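Local structure of contact-dependent inhibitor A (Escherichia coli NC101, 5I4Q) at residues Asp20-Ser25 with Ala39-Ala44; Glu46-Asn51 with Leu65-Ala70; Leu72-Asn77 with Gly84-Val89. The protein is the toxin domain of a contact-dependent growth inhibition effector, probably poisoning neighbouring bacteria, and is bound here by its immunity protein. All coordinates share one frame; numbering follows the deposited sequence.

In the fold
Helix 40-48 lies across two antiparallel sheets; contacts 1 and 2 use it, and contact 3 lies against it. Contact 1 sets its first turn on strand 22-25, and contact 2 joins its last turn to strand 65-69. The centres of contacts 1 and 2 are about 12 Å apart. Contact 3 is the hairpin of strands 72-77 and 82-88, centred about 11 Å from contact 1 and about 8 Å from contact 2. Selenomethionine M74 touches both other contacts: its SE is 4.0 Å from A44 CB, and its CE is 3.5 Å from L48 CD2. The hairpin face carrying E73, H85 and Q87 meets the immunity protein, whereas helix 40-48, at its start and near its end, meets a third protein.

Contact 1 of 3, residues Asp20-Ser25 with Ala39-Ala44; sequences DGMKFS and APFVQA
The carbonyl oxygen of P40 takes the helical hydrogen bond from A44 N at 3.0 Å, and the ring of F24 merely packs against it, CZ lying 3.4 Å from P40 O. The F24 ring thus lies against the first turn of helix 40-48, and P40 CB sits over one of its faces, 3.4 Å from F24 CZ. At its edge F24 forms a T-shaped pair with F41. F24 presents its CD1 edge to a face of F41, with CD1 3.6 Å above the F41 plane and displaced toward the rim, the planes meeting at 82°. With chi1 at -74°, F41 CG stands anti to its own carbonyl carbon, which swings the ring from the flank of the helix to the strand.

This is a helix packed across the last strand of the antiparallel sheet 8-12, 16-19, 22-25, the two short axes 9.5 Å apart and running at 131°. Backbone hydrogen bonds from K23 to G81 and V83 link strand 22-25 to the second sheet, so the helix covers a junction of the two. Two residues earlier on the strand than F24, selenomethionine M22 flanks the F41 ring from its edge: M22 CB lies 3.7 Å from F41 CE1, while SE, close to the ring plane, makes a Met-aromatic contact. A bend at chi3 leaves the methyl CE alongside F41, near its O and CD1, and M22 SE rests 3.9 Å from A44 CB. Beyond the two segments, L32 of helix 26-34 packs on both F24 and P40, and F41 N is hydrogen-bonded to an acidic side chain of the chain of another protein.

Contact 2 of 3, residues Glu46-Asn51 with Leu65-Ala70; sequences EVLNSN and LRYEGA
Y67 opens the contact from strand 65-69 by meeting two residues of the last helical turn. Its CB packs against V47 CG1 at 3.9 Å, and its ring takes L48 CD2 obliquely, 3.7 Å from Y67 CE2. V47 can reach both this residue and the next part of the strand because its methyls part company: CG1 stands anti to the backbone N (chi1 178°), and CG2 lies 3.7 Å from G69 O. The Y67 ring also packs edge-to-face with that of Y76 on the adjoining strand.

At G69 the backbones draw closest, with the V47 and G69 CA atoms 5.1 Å apart. Glycine has no side chain here, and S50 OG comes to 3.3 Å from G69 CA. The same hydroxyl turns back on its own segment: OG donates to V47 O at 2.7 Å, tilted 23° from the carbonyl plane, and S50 N reaches that oxygen from the same face. The helix end is therefore closed by a doubly used carbonyl.

A70, in a left-handed backbone conformation, ends the walk. Its methyl rests against E46 O and S50 CB, with E46 CB 4.1 Å from A70 CB. The E46 carboxylate is engaged by a basic side chain of the chain of another protein.

Between the two segments there is thus only apolar and van der Waals contact, while the S50 bonds serve V47 O inside the helix end.

Contact 3 of 3, residues Leu72-Asn77 with Gly84-Val89; sequences LEMIYN and GHIQPV
E73 crosses V89 at about a right angle, its CG 3.6 Å from V89 CG1. CG stands anti to the carbonyl carbon (chi1 -57°) and the chain beyond is extended, which carries the carboxylate alongside V89 to two outside partners: OE2 forms a salt bridge with R66 on the neighbouring strand, and OE1 a hydrogen bond with Y81 OH of the immunity protein. That pairing from both oxygens would restrain the group's rotation. Q87, directly opposite E73, shares its face of the sheet and sends NE2 to Y81 O of the same immunity chain.

The backbones form an antiparallel beta hairpin. E73 and Q87 are a hydrogen-bonded pair, E73 N reaching Q87 O at 2.9 Å and Q87 N returning to E73 O at 3.0 Å. Further along, I75 N donates to H85 O at 2.7 Å, but I75 O faces two donors, G84 N at 2.7 Å and, weakly, H85 N. With G84 and H85 both opposite I75, this is a classic beta bulge.

H85 has CG anti to its backbone N (chi1 -178°), which lays the imidazole along the E73 and Q87 face. I75 CG1 sits at the ring edge, near its plane, and 4.1 Å from H85 CB. On the ring, NE2 is hydrogen-bonded to D84 OD2 of the immunity protein, and a water lies 2.5 Å from H85 ND1 and donates weakly to E73 O.

The reverse face is apolar. In selenomethionine M74, CG anti to the backbone N (chi1 163°) and an extended chi2 bring SE to 4.2 Å from I86 CD1, and the chi3 bend directs CE against L48 CD2. L72 reaches the same I86 CD1 with its own CD1. V47 of helix 40-48 covers both L72 and M74, and L32 of helix 26-34 packs on I86.

Contact 1 of 3, residues Asp20-Ser25 with Ala39-Ala44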
loop_
_atom_site.group_PDB
_atom_site.type_symbol
_atom_site.label_atom_id
_atom_site.label_comp_id
_atom_site.label_asym_id
_atom_site.label_seq_id
_atom_site.Cartn_x
_atom_site.Cartn_y
_atom_site.Cartn_z
ATOM N N ASP A 20 36.788 -13.932 -6.102
ATOM C CA ASP A 20 37.370 -12.769 -6.826
ATOM C C ASP A 20 38.119 -11.816 -5.883
ATOM O O ASP A 20 38.123 -10.585 -6.058
ATOM C CB ASP A 20 36.246 -12.004 -7.538
ATOM C CG ASP A 20 36.689 -11.281 -8.822
ATOM O OD1 ASP A 20 37.745 -11.615 -9.410
ATOM O OD2 ASP A 20 35.932 -10.377 -9.263
ATOM N N GLY A 21 38.729 -12.379 -4.857
ATOM C CA GLY A 21 39.409 -11.555 -3.874
ATOM C C GLY A 21 38.508 -10.771 -2.918
ATOM O O GLY A 21 39.001 -9.924 -2.178
HETATM N N MSE A 22 37.197 -11.034 -2.926
HETATM C CA MSE A 22 36.289 -10.439 -1.951
HETATM C C MSE A 22 35.834 -11.476 -0.957
HETATM O O MSE A 22 35.765 -12.677 -1.260
HETATM C CB MSE A 22 35.062 -9.897 -2.642
HETATM C CG MSE A 22 35.341 -8.692 -3.537
HETATM SE SE MSE A 22 33.723 -8.240 -4.607
HETATM C CE MSE A 22 33.764 -9.644 -6.003
ATOM N N LYS A 23 35.462 -11.033 0.245
ATOM C CA LYS A 23 34.857 -11.957 1.169
ATOM C C LYS A 23 33.865 -11.298 2.088
ATOM O O LYS A 23 33.965 -10.115 2.392
ATOM C CB LYS A 23 35.928 -12.755 1.933
ATOM C CG LYS A 23 36.465 -12.122 3.192
ATOM C CD LYS A 23 37.563 -13.014 3.793
ATOM C CE LYS A 23 38.302 -12.315 4.942
ATOM N NZ LYS A 23 39.490 -13.080 5.434
ATOM N N PHE A 24 32.883 -12.109 2.489
ATOM C CA PHE A 24 31.823 -11.769 3.433
ATOM C C PHE A 24 31.757 -12.807 4.547
ATOM O O PHE A 24 31.812 -13.994 4.257
ATOM C CB PHE A 24 30.449 -11.824 2.749
ATOM C CG PHE A 24 30.139 -10.630 1.894
ATOM C CD1 PHE A 24 30.595 -10.551 0.579
ATOM C CD2 PHE A 24 29.351 -9.602 2.377
ATOM C CE1 PHE A 24 30.298 -9.453 -0.215
ATOM C CE2 PHE A 24 29.052 -8.522 1.601
ATOM C CZ PHE A 24 29.524 -8.433 0.298
ATOM N N SER A 25 31.559 -12.396 5.791
ATOM C CA SER A 25 31.237 -13.409 6.840
ATOM C C SER A 25 29.959 -14.195 6.476
ATOM O O SER A 25 29.074 -13.705 5.755
ATOM C CB SER A 25 31.096 -12.797 8.226
ATOM O OG SER A 25 29.839 -12.208 8.401
ATOM N N ALA A 39 22.726 -10.442 -4.020
ATOM C CA ALA A 39 23.934 -10.384 -4.821
ATOM C C ALA A 39 24.937 -9.399 -4.236
ATOM O O ALA A 39 25.314 -8.456 -4.901
ATOM C CB ALA A 39 23.583 -10.008 -6.238
ATOM N N PRO A 40 25.379 -9.644 -2.990
ATOM C CA PRO A 40 26.347 -8.793 -2.329
ATOM C C PRO A 40 27.715 -8.700 -2.987
ATOM O O PRO A 40 28.354 -7.706 -2.847
ATOM C CB PRO A 40 26.536 -9.448 -0.970
ATOM C CG PRO A 40 25.427 -10.368 -0.796
ATOM C CD PRO A 40 24.987 -10.784 -2.136
ATOM N N PHE A 41 28.173 -9.742 -3.665
ATOM C CA PHE A 41 29.435 -9.661 -4.397
ATOM C C PHE A 41 29.297 -8.775 -5.593
ATOM O O PHE A 41 30.218 -7.990 -5.907
ATOM C CB PHE A 41 29.942 -11.037 -4.817
ATOM C CG PHE A 41 30.497 -11.841 -3.671
ATOM C CD1 PHE A 41 31.739 -11.536 -3.131
ATOM C CD2 PHE A 41 29.814 -12.896 -3.161
ATOM C CE1 PHE A 41 32.266 -12.273 -2.096
ATOM C CE2 PHE A 41 30.346 -13.657 -2.147
ATOM C CZ PHE A 41 31.565 -13.339 -1.606
ATOM N N VAL A 42 28.173 -8.902 -6.282
ATOM C CA VAL A 42 27.892 -7.985 -7.389
ATOM C C VAL A 42 27.819 -6.524 -6.895
ATOM O O VAL A 42 28.449 -5.650 -7.468
ATOM C CB VAL A 42 26.608 -8.376 -8.096
ATOM C CG1 VAL A 42 26.221 -7.284 -9.081
ATOM C CG2 VAL A 42 26.781 -9.707 -8.786
ATOM N N GLN A 43 27.099 -6.268 -5.801
ATOM C CA GLN A 43 27.059 -4.901 -5.221
ATOM C C GLN A 43 28.476 -4.379 -4.914
ATOM O O GLN A 43 28.831 -3.231 -5.239
ATOM C CB GLN A 43 26.243 -4.853 -3.933
ATOM C CG GLN A 43 24.757 -5.227 -4.041
ATOM C CD GLN A 43 24.087 -5.233 -2.657
ATOM O OE1 GLN A 43 24.241 -4.276 -1.874
ATOM N NE2 GLN A 43 23.353 -6.305 -2.338
ATOM N N ALA A 44 29.287 -5.195 -4.250
ATOM C CA ALA A 44 30.619 -4.729 -3.782
ATOM C C ALA A 44 31.540 -4.465 -4.976
ATOM O O ALA A 44 32.319 -3.513 -4.996
ATOM C CB ALA A 44 31.248 -5.771 -2.860
#

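Contact 2 of 3, residues Glu46-Asn51 with Leu65-Ala70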
loop_
_atom_site.group_PDB
_atom_site.type_symbol
_atom_site.label_atom_id
_atom_site.label_comp_id
_atom_site.label_asym_id
_atom_site.label_seq_id
_atom_site.Cartn_x
_atom_site.Cartn_y
_atom_site.Cartn_z
ATOM N N GLU A 46 30.507 -3.527 -7.918
ATOM C CA GLU A 46 30.068 -2.239 -8.464
ATOM C C GLU A 46 30.744 -1.103 -7.723
ATOM O O GLU A 46 31.208 -0.140 -8.329
ATOM C CB GLU A 46 28.540 -2.054 -8.410
ATOM C CG GLU A 46 27.768 -2.914 -9.412
ATOM C CD GLU A 46 28.268 -2.748 -10.855
ATOM O OE1 GLU A 46 28.101 -1.672 -11.416
ATOM O OE2 GLU A 46 28.857 -3.670 -11.426
ATOM N N VAL A 47 30.822 -1.210 -6.403
ATOM C CA VAL A 47 31.441 -0.102 -5.668
ATOM C C VAL A 47 32.918 0.034 -6.073
ATOM O O VAL A 47 33.399 1.123 -6.307
ATOM C CB VAL A 47 31.307 -0.272 -4.145
ATOM C CG1 VAL A 47 32.010 0.864 -3.430
ATOM C CG2 VAL A 47 29.830 -0.285 -3.746
ATOM N N LEU A 48 33.624 -1.094 -6.106
ATOM C CA LEU A 48 35.046 -1.101 -6.328
ATOM C C LEU A 48 35.352 -0.549 -7.733
ATOM O O LEU A 48 36.362 0.073 -7.906
ATOM C CB LEU A 48 35.625 -2.516 -6.157
ATOM C CG LEU A 48 35.723 -3.011 -4.719
ATOM C CD1 LEU A 48 36.194 -4.458 -4.687
ATOM C CD2 LEU A 48 36.689 -2.169 -3.883
ATOM N N ASN A 49 34.439 -0.751 -8.687
ATOM C CA ASN A 49 34.561 -0.329 -10.089
ATOM C C ASN A 49 33.914 1.008 -10.427
ATOM O O ASN A 49 33.738 1.354 -11.605
ATOM C CB ASN A 49 33.958 -1.423 -10.996
ATOM C CG ASN A 49 34.860 -2.638 -11.105
ATOM O OD1 ASN A 49 36.036 -2.548 -10.851
ATOM N ND2 ASN A 49 34.321 -3.747 -11.487
ATOM N N SER A 50 33.549 1.765 -9.409
ATOM C CA SER A 50 32.801 3.036 -9.615
ATOM C C SER A 50 33.657 4.256 -9.385
ATOM O O SER A 50 33.117 5.314 -9.138
ATOM C CB SER A 50 31.636 3.146 -8.616
ATOM O OG SER A 50 32.148 3.339 -7.309
ATOM N N ASN A 51 34.977 4.106 -9.444
ATOM C CA ASN A 51 35.899 5.122 -8.923
ATOM C C ASN A 51 35.430 5.637 -7.598
ATOM O O ASN A 51 35.080 6.769 -7.460
ATOM C CB ASN A 51 36.024 6.301 -9.871
ATOM C CG ASN A 51 37.052 7.331 -9.403
ATOM O OD1 ASN A 51 38.081 6.992 -8.812
ATOM N ND2 ASN A 51 36.785 8.586 -9.695
ATOM N N LEU A 65 38.333 0.610 5.448
ATOM C CA LEU A 65 38.093 1.930 4.855
ATOM C C LEU A 65 36.645 2.056 4.428
ATOM O O LEU A 65 35.974 1.073 4.142
ATOM C CB LEU A 65 38.976 2.134 3.619
ATOM C CG LEU A 65 40.457 1.895 3.829
ATOM C CD1 LEU A 65 41.143 1.532 2.521
ATOM C CD2 LEU A 65 41.042 3.142 4.462
ATOM N N ARG A 66 36.184 3.295 4.345
ATOM C CA ARG A 66 34.898 3.572 3.770
ATOM C C ARG A 66 35.013 3.938 2.291
ATOM O O ARG A 66 35.680 4.894 1.952
ATOM C CB ARG A 66 34.270 4.703 4.498
ATOM C CG ARG A 66 32.788 4.870 4.247
ATOM C CD ARG A 66 32.442 6.330 4.477
ATOM N NE ARG A 66 31.008 6.587 4.345
ATOM C CZ ARG A 66 30.426 7.268 3.352
ATOM N NH1 ARG A 66 31.137 7.789 2.343
ATOM N NH2 ARG A 66 29.103 7.411 3.360
ATOM N N TYR A 67 34.286 3.190 1.453
ATOM C CA TYR A 67 34.192 3.398 0.036
ATOM C C TYR A 67 32.768 3.837 -0.318
ATOM O O TYR A 67 31.764 3.263 0.176
ATOM C CB TYR A 67 34.436 2.087 -0.697
ATOM C CG TYR A 67 35.846 1.590 -0.754
ATOM C CD1 TYR A 67 36.559 1.285 0.412
ATOM C CD2 TYR A 67 36.463 1.331 -1.979
ATOM C CE1 TYR A 67 37.854 0.772 0.347
ATOM C CE2 TYR A 67 37.750 0.819 -2.045
ATOM C CZ TYR A 67 38.441 0.550 -0.877
ATOM O OH TYR A 67 39.713 0.062 -0.943
ATOM N N GLU A 68 32.659 4.816 -1.200
ATOM C CA GLU A 68 31.366 5.296 -1.623
ATOM C C GLU A 68 31.294 5.443 -3.136
ATOM O O GLU A 68 32.068 6.179 -3.720
ATOM C CB GLU A 68 31.068 6.635 -0.984
ATOM C CG GLU A 68 29.611 7.074 -1.204
ATOM C CD GLU A 68 29.208 8.278 -0.362
ATOM O OE1 GLU A 68 30.060 8.762 0.432
ATOM O OE2 GLU A 68 28.055 8.749 -0.504
ATOM N N GLY A 69 30.341 4.769 -3.757
ATOM C CA GLY A 69 30.176 4.812 -5.176
ATOM C C GLY A 69 29.056 3.894 -5.591
ATOM O O GLY A 69 28.621 3.084 -4.815
ATOM N N ALA A 70 28.570 4.075 -6.802
ATOM C CA ALA A 70 27.472 3.312 -7.363
ATOM C C ALA A 70 26.221 3.298 -6.505
ATOM O O ALA A 70 25.470 2.324 -6.477
ATOM C CB ALA A 70 27.932 1.893 -7.644
#

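Contact 3 of 3, residues Leu72-Asn77 with Gly84-Val89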
loop_
_atom_site.group_PDB
_atom_site.type_symbol
_atom_site.label_atom_id
_atom_site.label_comp_id
_atom_site.label_asym_id
_atom_site.label_seq_id
_atom_site.Cartn_x
_atom_site.Cartn_y
_atom_site.Cartn_z
ATOM N N LEU A 72 26.121 3.304 -3.258
ATOM C CA LEU A 72 26.308 2.531 -2.052
ATOM C C LEU A 72 27.533 3.012 -1.283
ATOM O O LEU A 72 28.382 3.698 -1.830
ATOM C CB LEU A 72 26.496 1.044 -2.391
ATOM C CG LEU A 72 25.472 0.335 -3.251
ATOM C CD1 LEU A 72 26.134 -0.757 -4.033
ATOM C CD2 LEU A 72 24.371 -0.267 -2.388
ATOM N N GLU A 73 27.572 2.627 -0.007
ATOM C CA GLU A 73 28.630 2.889 0.945
ATOM C C GLU A 73 28.991 1.545 1.462
ATOM O O GLU A 73 28.121 0.720 1.839
ATOM C CB GLU A 73 28.202 3.704 2.167
ATOM C CG GLU A 73 27.575 5.054 1.852
ATOM C CD GLU A 73 26.847 5.715 3.045
ATOM O OE1 GLU A 73 26.889 5.154 4.161
ATOM O OE2 GLU A 73 26.217 6.807 2.845
HETATM N N MSE A 74 30.289 1.355 1.574
HETATM C CA MSE A 74 30.825 0.088 1.970
HETATM C C MSE A 74 32.000 0.296 2.906
HETATM O O MSE A 74 32.810 1.227 2.746
HETATM C CB MSE A 74 31.281 -0.557 0.683
HETATM C CG MSE A 74 32.217 -1.685 0.936
HETATM SE SE MSE A 74 32.526 -2.615 -0.758
HETATM C CE MSE A 74 34.174 -1.744 -1.423
ATOM N N ILE A 75 32.113 -0.614 3.855
ATOM C CA ILE A 75 33.211 -0.672 4.775
ATOM C C ILE A 75 33.950 -1.962 4.386
ATOM O O ILE A 75 33.399 -3.080 4.478
ATOM C CB ILE A 75 32.692 -0.736 6.218
ATOM C CG1 ILE A 75 31.777 0.471 6.539
ATOM C CG2 ILE A 75 33.826 -0.883 7.240
ATOM C CD1 ILE A 75 32.425 1.840 6.454
ATOM N N TYR A 76 35.203 -1.793 3.979
ATOM C CA TYR A 76 35.987 -2.803 3.224
ATOM C C TYR A 76 37.466 -2.747 3.599
ATOM O O TYR A 76 38.040 -1.655 3.798
ATOM C CB TYR A 76 35.881 -2.517 1.740
ATOM C CG TYR A 76 36.707 -3.370 0.817
ATOM C CD1 TYR A 76 36.351 -4.666 0.557
ATOM C CD2 TYR A 76 37.812 -2.848 0.172
ATOM C CE1 TYR A 76 37.064 -5.435 -0.321
ATOM C CE2 TYR A 76 38.554 -3.607 -0.708
ATOM C CZ TYR A 76 38.179 -4.902 -0.951
ATOM O OH TYR A 76 38.885 -5.663 -1.834
ATOM N N ASN A 77 38.029 -3.941 3.762
ATOM C CA ASN A 77 39.420 -4.130 4.143
ATOM C C ASN A 77 40.211 -4.506 2.892
ATOM O O ASN A 77 40.206 -5.674 2.482
ATOM C CB ASN A 77 39.539 -5.221 5.170
ATOM C CG ASN A 77 40.921 -5.296 5.762
ATOM O OD1 ASN A 77 41.909 -5.194 5.064
ATOM N ND2 ASN A 77 40.990 -5.451 7.056
ATOM N N GLY A 84 32.894 -5.571 5.230
ATOM C CA GLY A 84 32.320 -5.679 6.592
ATOM C C GLY A 84 30.887 -5.148 6.688
ATOM O O GLY A 84 30.106 -5.559 7.559
ATOM N N HIS A 85 30.574 -4.205 5.801
ATOM C CA HIS A 85 29.271 -3.597 5.729
ATOM C C HIS A 85 29.063 -2.875 4.391
ATOM O O HIS A 85 29.949 -2.187 3.914
ATOM C CB HIS A 85 29.100 -2.616 6.860
ATOM C CG HIS A 85 27.752 -1.975 6.890
ATOM N ND1 HIS A 85 27.546 -0.655 6.555
ATOM C CD2 HIS A 85 26.541 -2.476 7.240
ATOM C CE1 HIS A 85 26.262 -0.375 6.675
ATOM N NE2 HIS A 85 25.634 -1.464 7.093
ATOM N N ILE A 86 27.868 -3.024 3.826
ATOM C CA ILE A 86 27.491 -2.382 2.601
ATOM C C ILE A 86 25.965 -2.076 2.664
ATOM O O ILE A 86 25.196 -2.903 3.098
ATOM C CB ILE A 86 27.845 -3.268 1.399
ATOM C CG1 ILE A 86 27.528 -2.576 0.084
ATOM C CG2 ILE A 86 27.153 -4.595 1.486
ATOM C CD1 ILE A 86 28.385 -3.064 -1.082
ATOM N N GLN A 87 25.579 -0.859 2.276
ATOM C CA GLN A 87 24.178 -0.418 2.217
ATOM C C GLN A 87 24.039 0.755 1.233
ATOM O O GLN A 87 25.066 1.393 0.891
ATOM C CB GLN A 87 23.687 0.003 3.592
ATOM C CG GLN A 87 24.161 1.352 4.070
ATOM C CD GLN A 87 23.393 1.848 5.317
ATOM O OE1 GLN A 87 22.158 1.738 5.429
ATOM N NE2 GLN A 87 24.109 2.438 6.200
ATOM N N PRO A 88 22.794 1.053 0.786
ATOM C CA PRO A 88 22.598 2.233 -0.093
ATOM C C PRO A 88 22.929 3.529 0.625
ATOM O O PRO A 88 22.891 3.571 1.844
ATOM C CB PRO A 88 21.104 2.130 -0.493
ATOM C CG PRO A 88 20.794 0.657 -0.353
ATOM C CD PRO A 88 21.545 0.288 0.901
ATOM N N VAL A 89 23.321 4.563 -0.081
ATOM C CA VAL A 89 23.633 5.825 0.613
ATOM C C VAL A 89 22.384 6.410 1.235
ATOM O O VAL A 89 21.274 6.073 0.834
ATOM C CB VAL A 89 24.263 6.878 -0.314
ATOM C CG1 VAL A 89 25.621 6.392 -0.813
ATOM C CG2 VAL A 89 23.340 7.237 -1.491
HETATM O O HOH W 1 28.658 1.050 5.107
#